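PDB 4AMM: DynE8 from Micromonospora chersina, which is an iterative polyketide synthase of enediyne biosynthesis, represented by its acyltransferase domain, which probably selects and transfers the acyl building blocks. Local coordinates for residues L368-G371 / G377-A380; H3-C8 / A380-L385; S213-L218 / V235-N240. One frame throughout, in Å; residues are numbered along the deposited sequence.

Contact 1: residues L368-G371 / G377-A380; sequences LDAG and GMAA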
loop_
_atom_site.group_PDB
_atom_site.type_symbol
_atom_site.label_atom_id
_atom_site.label_comp_id
_atom_site.label_asym_id
_atom_site.label_seq_id
_atom_site.Cartn_x
_atom_site.Cartn_y
_atom_site.Cartn_z
ATOM N N LEU A 368 -1.968 6.396 2.161
ATOM C CA LEU A 368 -2.166 7.296 3.278
ATOM C C LEU A 368 -0.856 7.697 3.923
ATOM O O LEU A 368 -0.872 8.695 4.658
ATOM C CB LEU A 368 -3.007 6.581 4.351
ATOM C CG LEU A 368 -4.483 6.539 4.017
ATOM C CD1 LEU A 368 -5.171 5.518 4.894
ATOM C CD2 LEU A 368 -5.175 7.941 4.204
ATOM N N ASP A 369 0.232 6.919 3.758
ATOM C CA ASP A 369 1.561 7.278 4.311
ATOM C C ASP A 369 1.470 7.565 5.803
ATOM O O ASP A 369 1.824 8.625 6.272
ATOM C CB ASP A 369 2.212 8.369 3.493
ATOM C CG ASP A 369 3.689 8.493 3.768
ATOM O OD1 ASP A 369 4.303 7.615 4.468
ATOM O OD2 ASP A 369 4.255 9.492 3.231
ATOM N N ALA A 370 0.870 6.625 6.529
ATOM C CA ALA A 370 0.586 6.802 7.970
ATOM C C ALA A 370 1.893 6.928 8.783
ATOM O O ALA A 370 2.828 6.167 8.581
ATOM C CB ALA A 370 -0.256 5.649 8.530
ATOM N N GLY A 371 1.923 7.920 9.653
ATOM C CA GLY A 371 3.116 8.224 10.460
ATOM C C GLY A 371 4.128 9.150 9.810
ATOM O O GLY A 371 5.185 9.407 10.399
ATOM N N GLY A 377 0.232 12.263 2.086
ATOM C CA GLY A 377 -0.456 10.979 1.928
ATOM C C GLY A 377 -1.804 10.970 2.632
ATOM O O GLY A 377 -2.739 10.469 2.049
ATOM N N MET A 378 -1.880 11.500 3.873
ATOM C CA MET A 378 -3.144 11.479 4.576
ATOM C C MET A 378 -4.121 12.322 3.777
ATOM O O MET A 378 -5.237 11.878 3.620
ATOM C CB MET A 378 -3.094 11.853 6.054
ATOM C CG MET A 378 -2.035 11.091 6.864
ATOM S SD MET A 378 -2.169 9.312 7.088
ATOM C CE MET A 378 -3.805 9.466 7.763
ATOM N N ALA A 379 -3.721 13.454 3.198
ATOM C CA ALA A 379 -4.684 14.205 2.386
ATOM C C ALA A 379 -5.050 13.500 1.145
ATOM O O ALA A 379 -6.274 13.400 0.838
ATOM C CB ALA A 379 -4.137 15.595 2.011
ATOM N N ALA A 380 -4.143 12.950 0.366
ATOM C CA ALA A 380 -4.494 12.308 -0.886
ATOM C C ALA A 380 -5.299 11.015 -0.693
ATOM O O ALA A 380 -6.224 10.723 -1.425
ATOM C CB ALA A 380 -3.175 12.051 -1.726
HETATM O O HOH W 1 0.702 11.325 5.328
HETATM O O HOH W 2 2.839 11.901 3.217
#
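A water-bridged packing contact joins Leu368 and Asp369, in the loop leaving strand 365-367, to Gly377 and Met378 at the start of helix 376-387. No direct hydrogen bond links the two segments; two waters do the work. Water 1 accepts from Met378 N (3.0 Å) and lies within hydrogen-bonding distance of Asp369 O (3.1 Å). Water 2 accepts from Gly377 N at 2.9 Å and lies likewise 2.8 Å from Asp369 OD2. Amide groups of the first helical turn are thus satisfied through solvent, and the carboxylate, facing this helix end, is likely to be favoured by the partial positive charge there. CG of Asp369 lies anti to the backbone N (chi1 -164°), which sends one oxygen to water 2, while OD1 is held by Gly351 N. Beside the waters the two backbones pack closely: Asp369 CB lies 4.0 Å from Gly377 CA, and Leu368 CA makes a CH...O contact with Gly377 O (3.5 Å, 157° at the hydrogen). A side chain on Gly377 would run into Asp369 CB and Leu368 O, so glycine permits this approach. Leu368 CD2 rests 4.0 Å from Met378 O, and both side chains touch Trp161 of helix 144-165. The methionine has two conformers, leaving its sulfur contacts doubtful. This strand-to-helix connection, folding back on the first helical turn, borders a parallel sheet consistent with the alpha/beta-hydrolase-like core of acyltransferase domains.

Contact 2: residues H3-C8 / A380-L385; sequences HELVVC and AGTAAL
Leu5 carries the contact of strand 4-10 with helix 376-387, gripping Thr382 and Ala383. Along the strand, His3 comes first and packs nearer the start of the same helix, against Ala376 and Ala379. Glu4 faces the other way; its OE2 accepts Leu5 N (3.0 Å, 153°) on the anti side, 24° out of the carboxylate plane, and also forms a salt bridge with Arg401. Leu5 then points at the helix, its CG anti to the backbone N (chi1 173°), and its two methyls divide between neighbouring residues. CD1 presses on Ala383 CB at 3.5 Å, while CD2 meets Thr382 CG2 at 3.8 Å, the leucine and threonine side chains crossing at about a right angle. Thr382 can offer its methyl because OG1 is engaged by Met378 O and Trp161 NE1. An alanine in place of Leu5 would leave both methyl contacts unmade and is likely to open a gap between strand and helix. Val6 turns to helix 32-45, and Val7 faces the helix side again, touching Phe386. A helix lying on one face of an antiparallel sheet, here at its outermost strand, is consistent with the linker subdomain that flanks acyltransferase domains in polyketide synthases.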
loop_
_atom_site.group_PDB
_atom_site.type_symbol
_atom_site.label_atom_id
_atom_site.label_comp_id
_atom_site.label_asym_id
_atom_site.label_seq_id
_atom_site.Cartn_x
_atom_site.Cartn_y
_atom_site.Cartn_z
ATOM N N HIS A 3 -0.266 19.829 2.942
ATOM C CA HIS A 3 -1.265 19.703 1.906
ATOM C C HIS A 3 -2.587 19.875 2.630
ATOM O O HIS A 3 -2.759 19.448 3.806
ATOM C CB HIS A 3 -1.288 18.331 1.212
ATOM C CG HIS A 3 -0.183 18.121 0.235
ATOM N ND1 HIS A 3 1.130 18.037 0.636
ATOM C CD2 HIS A 3 -0.185 18.013 -1.106
ATOM C CE1 HIS A 3 1.899 17.900 -0.427
ATOM N NE2 HIS A 3 1.126 17.860 -1.496
ATOM N N GLU A 4 -3.485 20.524 1.938
ATOM C CA GLU A 4 -4.842 20.709 2.396
ATOM C C GLU A 4 -5.730 19.753 1.621
ATOM O O GLU A 4 -5.461 19.414 0.454
ATOM C CB GLU A 4 -5.260 22.160 2.173
ATOM C CG GLU A 4 -6.576 22.429 2.874
ATOM C CD GLU A 4 -6.442 22.085 4.393
ATOM O OE1 GLU A 4 -5.884 22.895 5.174
ATOM O OE2 GLU A 4 -6.800 20.930 4.754
ATOM N N LEU A 5 -6.853 19.339 2.225
ATOM C CA LEU A 5 -7.844 18.500 1.585
ATOM C C LEU A 5 -9.065 19.284 1.256
ATOM O O LEU A 5 -9.689 19.863 2.176
ATOM C CB LEU A 5 -8.240 17.398 2.598
ATOM C CG LEU A 5 -9.417 16.503 2.160
ATOM C CD1 LEU A 5 -9.109 15.733 0.855
ATOM C CD2 LEU A 5 -9.686 15.518 3.344
ATOM N N VAL A 6 -9.458 19.335 -0.016
ATOM C CA VAL A 6 -10.599 20.109 -0.433
ATOM C C VAL A 6 -11.605 19.181 -1.056
ATOM O O VAL A 6 -11.325 18.476 -2.039
ATOM C CB VAL A 6 -10.217 21.155 -1.507
ATOM C CG1 VAL A 6 -11.417 21.916 -1.867
ATOM C CG2 VAL A 6 -9.145 22.043 -0.897
ATOM N N VAL A 7 -12.777 19.040 -0.367
ATOM C CA VAL A 7 -13.824 18.192 -0.882
ATOM C C VAL A 7 -15.068 18.983 -1.194
ATOM O O VAL A 7 -15.325 19.995 -0.523
ATOM C CB VAL A 7 -14.187 17.039 0.102
ATOM C CG1 VAL A 7 -12.969 16.215 0.523
ATOM C CG2 VAL A 7 -14.951 17.555 1.395
ATOM N N CYS A 8 -15.857 18.463 -2.124
ATOM C CA CYS A 8 -17.244 18.941 -2.201
ATOM C C CYS A 8 -18.074 18.011 -3.029
ATOM O O CYS A 8 -17.592 17.036 -3.560
ATOM C CB CYS A 8 -17.347 20.355 -2.652
ATOM S SG CYS A 8 -16.812 20.472 -4.298
ATOM N N ALA A 380 -4.143 12.950 0.366
ATOM C CA ALA A 380 -4.494 12.308 -0.886
ATOM C C ALA A 380 -5.299 11.015 -0.693
ATOM O O ALA A 380 -6.224 10.723 -1.425
ATOM C CB ALA A 380 -3.175 12.051 -1.726
ATOM N N GLY A 381 -4.899 10.205 0.267
ATOM C CA GLY A 381 -5.598 8.993 0.607
ATOM C C GLY A 381 -6.995 9.306 1.118
ATOM O O GLY A 381 -7.914 8.558 0.756
ATOM N N THR A 382 -7.177 10.356 1.906
ATOM C CA THR A 382 -8.526 10.640 2.410
ATOM C C THR A 382 -9.346 11.203 1.270
ATOM O O THR A 382 -10.563 10.902 1.147
ATOM C CB THR A 382 -8.466 11.592 3.587
ATOM O OG1 THR A 382 -7.633 10.987 4.613
ATOM C CG2 THR A 382 -9.830 11.772 4.203
ATOM N N ALA A 383 -8.759 11.995 0.353
ATOM C CA ALA A 383 -9.497 12.495 -0.821
ATOM C C ALA A 383 -9.944 11.302 -1.645
ATOM O O ALA A 383 -11.118 11.303 -2.136
ATOM C CB ALA A 383 -8.542 13.396 -1.713
ATOM N N ALA A 384 -9.141 10.277 -1.871
ATOM C CA ALA A 384 -9.491 9.129 -2.625
ATOM C C ALA A 384 -10.682 8.424 -1.945
ATOM O O ALA A 384 -11.654 8.045 -2.640
ATOM C CB ALA A 384 -8.304 8.136 -2.782
ATOM N N LEU A 385 -10.593 8.178 -0.621
ATOM C CA LEU A 385 -11.696 7.463 0.089
ATOM C C LEU A 385 -12.943 8.297 -0.086
ATOM O O LEU A 385 -14.054 7.670 -0.237
ATOM C CB LEU A 385 -11.311 7.361 1.518
ATOM C CG LEU A 385 -10.158 6.357 1.825
ATOM C CD1 LEU A 385 -9.671 6.453 3.219
ATOM C CD2 LEU A 385 -10.633 4.912 1.614
#

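Contact 3: residues S213-L218 / V235-N240; sequences SGMLSL and VVAVDN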
loop_
_atom_site.group_PDB
_atom_site.type_symbol
_atom_site.label_atom_id
_atom_site.label_comp_id
_atom_site.label_asym_id
_atom_site.label_seq_id
_atom_site.Cartn_x
_atom_site.Cartn_y
_atom_site.Cartn_z
ATOM N N SER A 213 23.335 -15.044 2.794
ATOM C CA SER A 213 22.156 -15.161 1.885
ATOM C C SER A 213 21.626 -13.803 1.643
ATOM O O SER A 213 21.857 -12.808 2.298
ATOM C CB SER A 213 21.115 -16.136 2.486
ATOM O OG SER A 213 20.499 -15.655 3.624
ATOM N N GLY A 214 20.739 -13.753 0.650
ATOM C CA GLY A 214 20.136 -12.489 0.226
ATOM C C GLY A 214 19.067 -12.638 -0.824
ATOM O O GLY A 214 18.509 -13.754 -0.990
ATOM N N MET A 215 18.848 -11.517 -1.527
ATOM C CA MET A 215 17.703 -11.419 -2.494
ATOM C C MET A 215 18.158 -10.632 -3.707
ATOM O O MET A 215 19.013 -9.719 -3.609
ATOM C CB MET A 215 16.438 -10.783 -1.832
ATOM C CG MET A 215 16.052 -11.481 -0.581
ATOM S SD MET A 215 14.659 -10.702 0.272
ATOM C CE MET A 215 13.195 -11.412 -0.546
ATOM N N LEU A 216 17.578 -10.975 -4.856
ATOM C CA LEU A 216 17.971 -10.457 -6.153
ATOM C C LEU A 216 16.684 -10.095 -6.920
ATOM O O LEU A 216 15.843 -11.018 -7.110
ATOM C CB LEU A 216 18.805 -11.477 -6.929
ATOM C CG LEU A 216 19.336 -11.045 -8.296
ATOM C CD1 LEU A 216 20.385 -9.925 -8.098
ATOM C CD2 LEU A 216 19.974 -12.257 -8.959
ATOM N N SER A 217 16.485 -8.854 -7.274
ATOM C CA SER A 217 15.270 -8.440 -7.966
ATOM C C SER A 217 15.393 -8.564 -9.437
ATOM O O SER A 217 16.427 -8.077 -9.980
ATOM C CB SER A 217 14.952 -7.061 -7.519
ATOM O OG SER A 217 13.683 -6.686 -8.092
ATOM N N LEU A 218 14.418 -9.110 -10.135
ATOM C CA LEU A 218 14.519 -9.268 -11.580
ATOM C C LEU A 218 13.413 -8.467 -12.270
ATOM O O LEU A 218 12.202 -8.556 -11.885
ATOM C CB LEU A 218 14.330 -10.747 -12.016
ATOM C CG LEU A 218 15.235 -11.758 -11.300
ATOM C CD1 LEU A 218 14.848 -13.201 -11.539
ATOM C CD2 LEU A 218 16.683 -11.544 -11.705
ATOM N N VAL A 235 15.361 -19.528 -5.354
ATOM C CA VAL A 235 13.885 -19.742 -5.484
ATOM C C VAL A 235 13.182 -18.445 -5.534
ATOM O O VAL A 235 13.677 -17.379 -5.081
ATOM C CB VAL A 235 13.352 -20.577 -4.314
ATOM C CG1 VAL A 235 14.075 -21.995 -4.343
ATOM C CG2 VAL A 235 13.463 -19.881 -2.990
ATOM N N VAL A 236 11.943 -18.460 -6.057
ATOM C CA VAL A 236 11.131 -17.250 -6.040
ATOM C C VAL A 236 10.743 -16.895 -4.637
ATOM O O VAL A 236 10.235 -17.759 -3.862
ATOM C CB VAL A 236 9.879 -17.482 -6.897
ATOM C CG1 VAL A 236 8.938 -16.320 -6.826
ATOM C CG2 VAL A 236 10.269 -17.630 -8.399
ATOM N N ALA A 237 10.992 -15.641 -4.251
ATOM C CA ALA A 237 10.673 -15.121 -2.962
ATOM C C ALA A 237 9.491 -14.190 -3.023
ATOM O O ALA A 237 8.636 -14.242 -2.121
ATOM C CB ALA A 237 11.946 -14.364 -2.435
ATOM N N VAL A 238 9.412 -13.317 -4.056
ATOM C CA VAL A 238 8.343 -12.326 -4.060
ATOM C C VAL A 238 7.884 -12.229 -5.516
ATOM O O VAL A 238 8.657 -11.906 -6.416
ATOM C CB VAL A 238 8.858 -10.956 -3.598
ATOM C CG1 VAL A 238 7.695 -9.900 -3.640
ATOM C CG2 VAL A 238 9.520 -11.012 -2.211
ATOM N N ASP A 239 6.616 -12.526 -5.777
ATOM C CA ASP A 239 6.015 -12.382 -7.145
ATOM C C ASP A 239 5.218 -11.120 -7.146
ATOM O O ASP A 239 4.049 -11.072 -6.673
ATOM C CB ASP A 239 5.128 -13.575 -7.469
ATOM C CG ASP A 239 4.481 -13.454 -8.813
ATOM O OD1 ASP A 239 4.835 -12.551 -9.623
ATOM O OD2 ASP A 239 3.484 -14.260 -9.002
ATOM N N ASN A 240 5.820 -9.998 -7.571
ATOM C CA ASN A 240 5.123 -8.681 -7.428
ATOM C C ASN A 240 4.353 -8.289 -8.646
ATOM O O ASN A 240 3.576 -7.341 -8.616
ATOM C CB ASN A 240 6.133 -7.573 -7.202
ATOM C CG ASN A 240 6.496 -7.454 -5.781
ATOM O OD1 ASN A 240 5.679 -7.808 -4.874
ATOM N ND2 ASN A 240 7.734 -7.008 -5.526
#
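Strands 213-218 and 235-241 run parallel to each other but are not sheet neighbours: strand 244-250 lies between them, antiparallel to both, and the closest CA atoms, those of Met215 and Ala237, are 8.0 Å apart. No backbone hydrogen bond links them, so side chains must span the middle strand. Met215 does this. Its chain leaves with CG beside the backbone N and SD anti to CA (chi2 176°), runs straight out to the sulfur, then bends at chi3 (85°), which turns the methyl toward the far strand. There CE touches Ala237 CB at 3.7 Å and Val238 CG2 at 4.1 Å, the methionine and valine side chains crossing at about a right angle. Two successive residues can receive one methyl because Ala237 and Val238 form a classic beta bulge opposite Val246, breaking the usual alternation so that both side chains point toward the methionine strand. Val246, on the middle strand, touches both Met215 and Val238, and Val273 and Phe277 also pack on the methionine, so its side chain is buried among apolar groups. Val236 and Leu218 instead pack on helix 222-229. At the bulge Val238 touches His175, and further along Asn240 OD1 is hydrogen-bonded to His175 NE2; this histidine belongs to a GxSxG sequence consistent with the nucleophile elbow of acyltransferases. The two strands with helix 222-229 between them make a beta-alpha-beta crossover, and with strands 244-250 and 268-270 and helix 251-264 they build the ferredoxin-like small subdomain characteristic of this family.

How the contacts relate
From the N terminus, contact 2 opens first, at strand 4-10, and closes last, on helix 376-387, so its loop spans nearly the whole chain. Contact 3 falls wholly within that loop and closes its own short one across helix 222-229. Contact 1 follows in series, opening after strand 365-367 and closing on the same helix, where its segment overlaps that of contact 2 at Ala380; Leu368 CD2 also packs on Gly381 CA. Helix 376-387 therefore ties the parallel-sheet core to the N-terminal antiparallel sheet. Contact 3 stands apart in the mixed sheet, its centre about 28 Å from that of contact 1 and 36 Å from that of contact 2.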